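Local coordinates for protein phytoene synthase (Enterococcus hirae, PDB 5IYS) that probably joins two prenyl diphosphate molecules into a carotenoid precursor, as dehydrosqualene synthases do, and here binds two farnesyl thiodiphosphate molecules with magnesium, at residues A[127-132]-A[161-166]; A[168-173]-A[182-187]. All blocks are in the same frame, centred on the assembly; numbering follows the deposited sequence.

Contact 1. Residues A[127-132]-A[161-166]. With FPS (S-[(2E,6E)-3,7,11-trimethyldodeca-2,6,10-trienyl] trihydrogen thiodiphosphate), chain G.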
# COMPACT_ATOMS: atom_id res chain seq x y z
N ASP A 127 -0.49 15.83 -9.51
CA ASP A 127 0.86 15.42 -9.14
C ASP A 127 0.78 14.36 -8.05
O ASP A 127 1.52 13.36 -8.06
CB ASP A 127 1.69 16.60 -8.61
CG ASP A 127 2.05 17.61 -9.68
OD1 ASP A 127 2.55 17.19 -10.74
OD2 ASP A 127 1.77 18.81 -9.49
N LEU A 128 -0.07 14.60 -7.07
CA LEU A 128 -0.16 13.69 -5.94
C LEU A 128 -0.72 12.35 -6.42
O LEU A 128 -0.28 11.29 -5.97
CB LEU A 128 -1.05 14.25 -4.82
CG LEU A 128 -1.20 13.40 -3.54
CD1 LEU A 128 0.15 12.98 -2.94
CD2 LEU A 128 -2.04 14.11 -2.48
N GLU A 129 -1.66 12.39 -7.36
CA GLU A 129 -2.21 11.15 -7.91
C GLU A 129 -1.19 10.31 -8.70
O GLU A 129 -1.18 9.08 -8.63
CB GLU A 129 -3.46 11.49 -8.73
CG GLU A 129 -3.81 10.44 -9.77
CD GLU A 129 -4.93 10.89 -10.68
OE1 GLU A 129 -4.94 12.08 -11.07
OE2 GLU A 129 -5.82 10.07 -10.98
N GLU A 130 -0.32 10.95 -9.47
CA GLU A 130 0.72 10.21 -10.19
C GLU A 130 1.66 9.55 -9.19
O GLU A 130 2.06 8.39 -9.35
CB GLU A 130 1.52 11.16 -11.11
CG GLU A 130 0.82 11.43 -12.43
CD GLU A 130 1.17 10.38 -13.46
OE1 GLU A 130 2.37 10.19 -13.77
OE2 GLU A 130 0.23 9.70 -13.94
N TYR A 131 2.00 10.28 -8.15
CA TYR A 131 2.93 9.74 -7.16
C TYR A 131 2.31 8.53 -6.45
O TYR A 131 2.99 7.51 -6.26
CB TYR A 131 3.31 10.82 -6.16
CG TYR A 131 4.00 10.28 -4.94
CD1 TYR A 131 5.33 9.91 -4.98
CD2 TYR A 131 3.30 10.13 -3.73
CE1 TYR A 131 5.95 9.37 -3.85
CE2 TYR A 131 3.90 9.57 -2.62
CZ TYR A 131 5.24 9.26 -2.66
OH TYR A 131 5.85 8.72 -1.54
N CYS A 132 1.02 8.62 -6.12
CA CYS A 132 0.34 7.51 -5.44
C CYS A 132 0.32 6.30 -6.33
O CYS A 132 0.40 5.19 -5.82
CB CYS A 132 -1.10 7.85 -5.05
SG CYS A 132 -1.26 9.10 -3.75
N LEU A 161 -7.56 1.38 -5.71
CA LEU A 161 -7.51 0.91 -4.31
C LEU A 161 -6.13 1.28 -3.71
O LEU A 161 -6.00 1.66 -2.54
CB LEU A 161 -7.68 -0.61 -4.22
CG LEU A 161 -7.60 -1.22 -2.81
CD1 LEU A 161 -8.43 -0.47 -1.77
CD2 LEU A 161 -7.98 -2.70 -2.83
N GLY A 162 -5.09 1.11 -4.51
CA GLY A 162 -3.73 1.50 -4.07
C GLY A 162 -3.65 2.99 -3.79
O GLY A 162 -3.09 3.44 -2.78
N GLU A 163 -4.23 3.79 -4.68
CA GLU A 163 -4.36 5.21 -4.41
C GLU A 163 -5.16 5.56 -3.15
O GLU A 163 -4.76 6.44 -2.38
CB GLU A 163 -4.93 5.96 -5.63
CG GLU A 163 -4.75 7.48 -5.53
CD GLU A 163 -5.51 8.22 -6.64
OE1 GLU A 163 -5.87 7.59 -7.66
OE2 GLU A 163 -5.81 9.42 -6.48
N ALA A 164 -6.31 4.92 -2.95
CA ALA A 164 -7.11 5.19 -1.75
C ALA A 164 -6.25 4.91 -0.50
O ALA A 164 -6.37 5.60 0.52
CB ALA A 164 -8.38 4.29 -1.75
N MET A 165 -5.56 3.78 -0.51
CA MET A 165 -4.73 3.42 0.64
C MET A 165 -3.59 4.40 0.89
O MET A 165 -3.26 4.72 2.05
CB MET A 165 -4.21 1.99 0.46
CG MET A 165 -5.26 0.93 0.78
SD MET A 165 -4.58 -0.74 0.41
CE MET A 165 -5.98 -1.71 0.94
N GLN A 166 -2.94 4.84 -0.18
CA GLN A 166 -1.81 5.76 -0.03
C GLN A 166 -2.34 7.09 0.52
O GLN A 166 -1.68 7.69 1.36
CB GLN A 166 -1.10 5.97 -1.38
CG GLN A 166 0.07 6.94 -1.34
CD GLN A 166 1.10 6.55 -0.30
OE1 GLN A 166 1.41 7.33 0.59
NE2 GLN A 166 1.51 5.29 -0.32
C1 FPS G . 0.91 0.50 3.65
S1 FPS G . 2.25 -0.62 3.83
C2 FPS G . 0.45 0.23 2.23
C3 FPS G . -0.03 1.16 1.39
C4 FPS G . -0.17 2.59 1.83
C5 FPS G . -0.46 0.81 -0.02
C6 FPS G . -0.30 -0.66 -0.40
C7 FPS G . -1.12 -0.94 -1.64
C8 FPS G . -1.77 -2.10 -1.84
C10 FPS G . -2.45 -2.30 -3.17
C9 FPS G . -1.78 -3.21 -0.82
C11 FPS G . -3.92 -2.63 -2.94
C12 FPS G . -4.60 -3.01 -4.24
C13 FPS G . -4.75 -4.28 -4.69
C14 FPS G . -5.47 -4.54 -5.99
C15 FPS G . -4.24 -5.47 -3.91
PA FPS G . 2.67 -0.98 5.82
O1A FPS G . 3.29 -2.29 6.01
O2A FPS G . 3.83 0.11 6.09
O3A FPS G . 1.50 -0.63 6.85
PB FPS G . 1.45 0.91 7.37
O1B FPS G . 2.18 1.05 8.68
O2B FPS G . -0.03 1.20 7.41
O3B FPS G . 2.10 1.89 6.42
O HOH W 1 -3.07 6.95 -8.67
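Cys132 of helix 125-143 meets Glu163 and Gln166 of helix 155-172, two helices of the all-alpha isoprenoid synthase fold. The axes of the segments 127-132 and 161-166 approach to 9.7 Å at 110°. Small Cys132 points at the other helix and lays its CB and SG directly on aliphatic parts of Glu163 and Gln166. Cys132 CB rests on Glu163 CG at 3.7 Å. The sulfur lies beside the backbone N and anti to the carbonyl carbon (chi1 -68°), which brings Cys132 SG to 3.5 Å from Gln166 CG. The Gln166 chain then bends at chi2, carrying the amide toward the substrate analogue, where Gln166 NE2 lies 3.8 Å from C4 of FPS (chain G). One glutamine thereby serves both as packing and as pocket wall, next to Asn169 of the magnesium site. Leu161, branched, and Met165, unbranched and apolar, line the same prenyl chain, Leu161 CD2 coming to 3.7 Å from C12 of FPS (chain G). Toward solvent the chemistry turns polar. The extended chains of Glu129 and Glu163 cross with their carboxylate planes 42° apart, and Glu129 CB and CG lie against Glu163 OE2. Glu129 OE2 and Glu163 OE1 are like charges 4.1 Å apart, a proximity probably eased by the exposed setting of Glu129. A water bridges the helices there, donating to the backbone O of Glu129 at 2.8 Å and, weakly, to Glu163 OE1 at 3.0 Å.

Contact 2. Residues A[168-173]-A[182-187]. With MG (magnesium ion), chain D; FPS (S-[(2E,6E)-3,7,11-trimethyldodeca-2,6,10-trienyl] trihydrogen thiodiphosphate), chain G; FPS (S-[(2E,6E)-3,7,11-trimethyldodeca-2,6,10-trienyl] trihydrogen thiodiphosphate), chain H.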
# COMPACT_ATOMS: atom_id res chain seq x y z
N THR A 168 -4.95 7.48 2.41
CA THR A 168 -5.22 7.19 3.82
C THR A 168 -3.93 7.25 4.65
O THR A 168 -3.89 7.84 5.73
CB THR A 168 -5.83 5.77 3.94
OG1 THR A 168 -7.03 5.69 3.15
CG2 THR A 168 -6.14 5.43 5.40
N ASN A 169 -2.86 6.66 4.13
CA ASN A 169 -1.56 6.72 4.81
C ASN A 169 -1.06 8.16 5.02
O ASN A 169 -0.58 8.53 6.11
CB ASN A 169 -0.54 5.86 4.04
CG ASN A 169 0.80 5.77 4.74
OD1 ASN A 169 1.56 6.73 4.71
ND2 ASN A 169 1.11 4.63 5.36
N ILE A 170 -1.27 8.97 3.99
CA ILE A 170 -0.91 10.39 4.02
C ILE A 170 -1.68 11.14 5.12
O ILE A 170 -1.11 11.88 5.94
CB ILE A 170 -1.17 11.02 2.63
CG1 ILE A 170 -0.07 10.63 1.62
CG2 ILE A 170 -1.22 12.52 2.72
CD1 ILE A 170 -0.40 10.93 0.14
N LEU A 171 -2.99 10.88 5.16
CA LEU A 171 -3.91 11.56 6.06
C LEU A 171 -3.69 11.10 7.49
O LEU A 171 -3.90 11.84 8.46
CB LEU A 171 -5.35 11.28 5.63
CG LEU A 171 -5.78 12.06 4.38
CD1 LEU A 171 -7.04 11.47 3.81
CD2 LEU A 171 -6.01 13.57 4.71
N ARG A 172 -3.22 9.87 7.63
CA ARG A 172 -2.94 9.33 8.96
C ARG A 172 -1.70 9.99 9.55
O ARG A 172 -1.59 10.13 10.78
CB ARG A 172 -2.80 7.80 8.87
CG ARG A 172 -2.57 7.07 10.20
CD ARG A 172 -2.18 5.62 9.91
NE ARG A 172 -0.82 5.58 9.35
CZ ARG A 172 -0.21 4.48 8.91
NH1 ARG A 172 -0.89 3.35 8.82
NH2 ARG A 172 1.06 4.54 8.55
N ASP A 173 -0.74 10.38 8.72
CA ASP A 173 0.62 10.61 9.20
C ASP A 173 1.07 12.06 8.97
O ASP A 173 2.27 12.34 8.94
CB ASP A 173 1.62 9.68 8.49
CG ASP A 173 1.44 8.20 8.84
OD1 ASP A 173 0.80 7.88 9.86
OD2 ASP A 173 1.97 7.36 8.08
N ARG A 182 8.60 16.31 5.23
CA ARG A 182 7.74 15.98 4.11
C ARG A 182 6.33 16.53 4.25
O ARG A 182 5.65 16.29 5.25
CB ARG A 182 7.70 14.47 3.90
CG ARG A 182 9.06 13.83 3.65
CD ARG A 182 8.84 12.45 3.06
NE ARG A 182 10.09 11.71 2.96
CZ ARG A 182 10.19 10.45 2.53
NH1 ARG A 182 9.12 9.80 2.07
NH2 ARG A 182 11.37 9.86 2.52
N ILE A 183 5.85 17.15 3.17
CA ILE A 183 4.44 17.51 3.08
C ILE A 183 3.89 16.85 1.83
O ILE A 183 4.33 17.16 0.73
CB ILE A 183 4.23 19.05 2.99
CG1 ILE A 183 4.82 19.73 4.24
CG2 ILE A 183 2.74 19.39 2.83
CD1 ILE A 183 4.63 21.26 4.27
N TYR A 184 2.99 15.88 2.02
CA TYR A 184 2.27 15.29 0.89
C TYR A 184 1.00 16.04 0.48
O TYR A 184 0.51 15.90 -0.64
CB TYR A 184 1.95 13.82 1.22
CG TYR A 184 3.19 12.96 1.29
CD1 TYR A 184 3.75 12.41 0.13
CD2 TYR A 184 3.83 12.72 2.51
CE1 TYR A 184 4.88 11.64 0.19
CE2 TYR A 184 4.96 11.94 2.58
CZ TYR A 184 5.47 11.39 1.41
OH TYR A 184 6.59 10.59 1.48
N LEU A 185 0.39 16.76 1.41
CA LEU A 185 -0.75 17.60 1.05
C LEU A 185 -0.33 18.58 -0.05
O LEU A 185 0.83 18.99 -0.10
CB LEU A 185 -1.25 18.37 2.28
CG LEU A 185 -1.59 17.53 3.50
CD1 LEU A 185 -1.96 18.45 4.67
CD2 LEU A 185 -2.71 16.54 3.21
N THR A 186 -1.23 18.86 -0.99
CA THR A 186 -0.84 19.60 -2.17
C THR A 186 -0.76 21.10 -1.89
O THR A 186 -1.46 21.63 -1.01
CB THR A 186 -1.71 19.31 -3.40
OG1 THR A 186 -3.00 19.91 -3.25
CG2 THR A 186 -1.86 17.80 -3.60
N LYS A 187 0.17 21.76 -2.55
CA LYS A 187 0.20 23.22 -2.52
C LYS A 187 -1.15 23.85 -2.87
O LYS A 187 -1.64 24.74 -2.18
CB LYS A 187 1.32 23.74 -3.40
CG LYS A 187 2.67 23.49 -2.80
CD LYS A 187 3.75 24.22 -3.59
CE LYS A 187 5.15 23.81 -3.13
NZ LYS A 187 6.12 24.03 -4.24
MG MG D . 3.43 7.78 4.72
C1 FPS G . 0.91 0.50 3.65
S1 FPS G . 2.25 -0.62 3.83
C2 FPS G . 0.45 0.23 2.23
C3 FPS G . -0.03 1.16 1.39
C4 FPS G . -0.17 2.59 1.83
C5 FPS G . -0.46 0.81 -0.02
C6 FPS G . -0.30 -0.66 -0.40
C7 FPS G . -1.12 -0.94 -1.64
C8 FPS G . -1.77 -2.10 -1.84
C10 FPS G . -2.45 -2.30 -3.17
C9 FPS G . -1.78 -3.21 -0.82
C11 FPS G . -3.92 -2.63 -2.94
C12 FPS G . -4.60 -3.01 -4.24
C13 FPS G . -4.75 -4.28 -4.69
C14 FPS G . -5.47 -4.54 -5.99
C15 FPS G . -4.24 -5.47 -3.91
PA FPS G . 2.67 -0.98 5.82
O1A FPS G . 3.29 -2.29 6.01
O2A FPS G . 3.83 0.11 6.09
O3A FPS G . 1.50 -0.63 6.85
PB FPS G . 1.45 0.91 7.37
O1B FPS G . 2.18 1.05 8.68
O2B FPS G . -0.03 1.20 7.41
O3B FPS G . 2.10 1.89 6.42
C1 FPS H . 3.98 2.55 3.01
S1 FPS H . 3.56 4.25 2.77
C2 FPS H . 4.96 2.12 1.93
C3 FPS H . 4.65 1.96 0.63
C4 FPS H . 3.29 2.29 0.06
C5 FPS H . 5.74 1.48 -0.29
C6 FPS H . 6.02 -0.01 -0.10
C7 FPS H . 4.73 -0.81 -0.07
C8 FPS H . 4.51 -1.74 0.87
C10 FPS H . 3.17 -2.43 0.84
C9 FPS H . 5.51 -2.00 1.97
C11 FPS H . 3.18 -3.71 0.04
C12 FPS H . 1.91 -4.42 0.51
C13 FPS H . 1.47 -5.59 0.02
C14 FPS H . 2.20 -6.36 -1.04
C15 FPS H . 0.19 -6.15 0.56
PA FPS H . 4.95 5.11 3.99
O1A FPS H . 6.31 4.77 3.50
O2A FPS H . 4.75 6.70 3.94
O3A FPS H . 4.55 4.72 5.52
PB FPS H . 5.32 3.75 6.52
O1B FPS H . 5.77 4.65 7.65
O2B FPS H . 6.53 3.08 5.92
O3B FPS H . 4.32 2.71 6.96
O HOH W 2 2.43 9.24 5.09
O HOH W 3 3.54 8.66 2.96
O HOH W 4 3.30 7.08 6.23
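The ring of Tyr184 stands obliquely to Ile170 CG1, and a magnesium-bound water lies over one of its faces, toward the rim. At its far end Tyr184 OH accepts Arg182 NH1 at 2.7 Å, in the guanidinium plane. The second flat group, the Arg172 guanidinium, is used along its edge. Asp173 is gripped side-on: Arg172 NE reaches Asp173 OD1 at 2.9 Å from 37° above the carboxylate plane, whereas Arg172 NH2 reaches the syn lone pair of Asp173 OD2 at 3.0 Å. This salt bridge helps fix the guanidinium, and Arg172 NH1 donates to O2B of FPS (chain G) at 2.7 Å and 159°. Arginine suits a place that must answer carboxylate and diphosphate together. Asn169 and Asp173 belong to a magnesium site, probably the one associated with the second aspartate-rich motif of squalene and phytoene synthases. With CG anti to its backbone N (chi1 -175°), Asn169 points its amide into the site, where Asn169 OD1 binds magnesium at 2.1 Å alongside three waters and O2A of FPS (chain H). Asp173, also a ligand of this magnesium site, is not coordinated here, its OD2 lying 3.7 Å from the ion. Across the two segments the packing is apolar: Ile170 CG2 meets Tyr184 CB at 3.7 Å, the side chains crossing at about a right angle, with Leu185 beside them. Branched Ile170 offers both CG1 and CG2 to Tyr184 CB. The loop 182-187 sits between helices: Leu185 packs on helix 207-227, Thr186 caps the start of helix 187-193, and Arg182 forms a salt bridge with Asp60.

Both contacts draw on helix 155-172, in succession along it, and both touch FPS (chain G), contact 1 at its prenyl chain and contact 2 at its diphosphate. The face of the helix toward the ligand passes from apolar Leu161 and Met165 to polar Asn169 and Arg172. Contact 1 is partly buried, a helix crossing whose solvent-facing side holds Glu129, Glu163 and a bridging water; contact 2 is a buried contact of a helix end with a loop, where apolar packing backs ionic chemistry. They also meet directly: Leu128 CD1 packs on Ile170 CD1 at 3.7 Å, and Tyr131 OH approaches Tyr184 CE1, so helix 125-143, which supplies half of contact 1, also packs against contact 2.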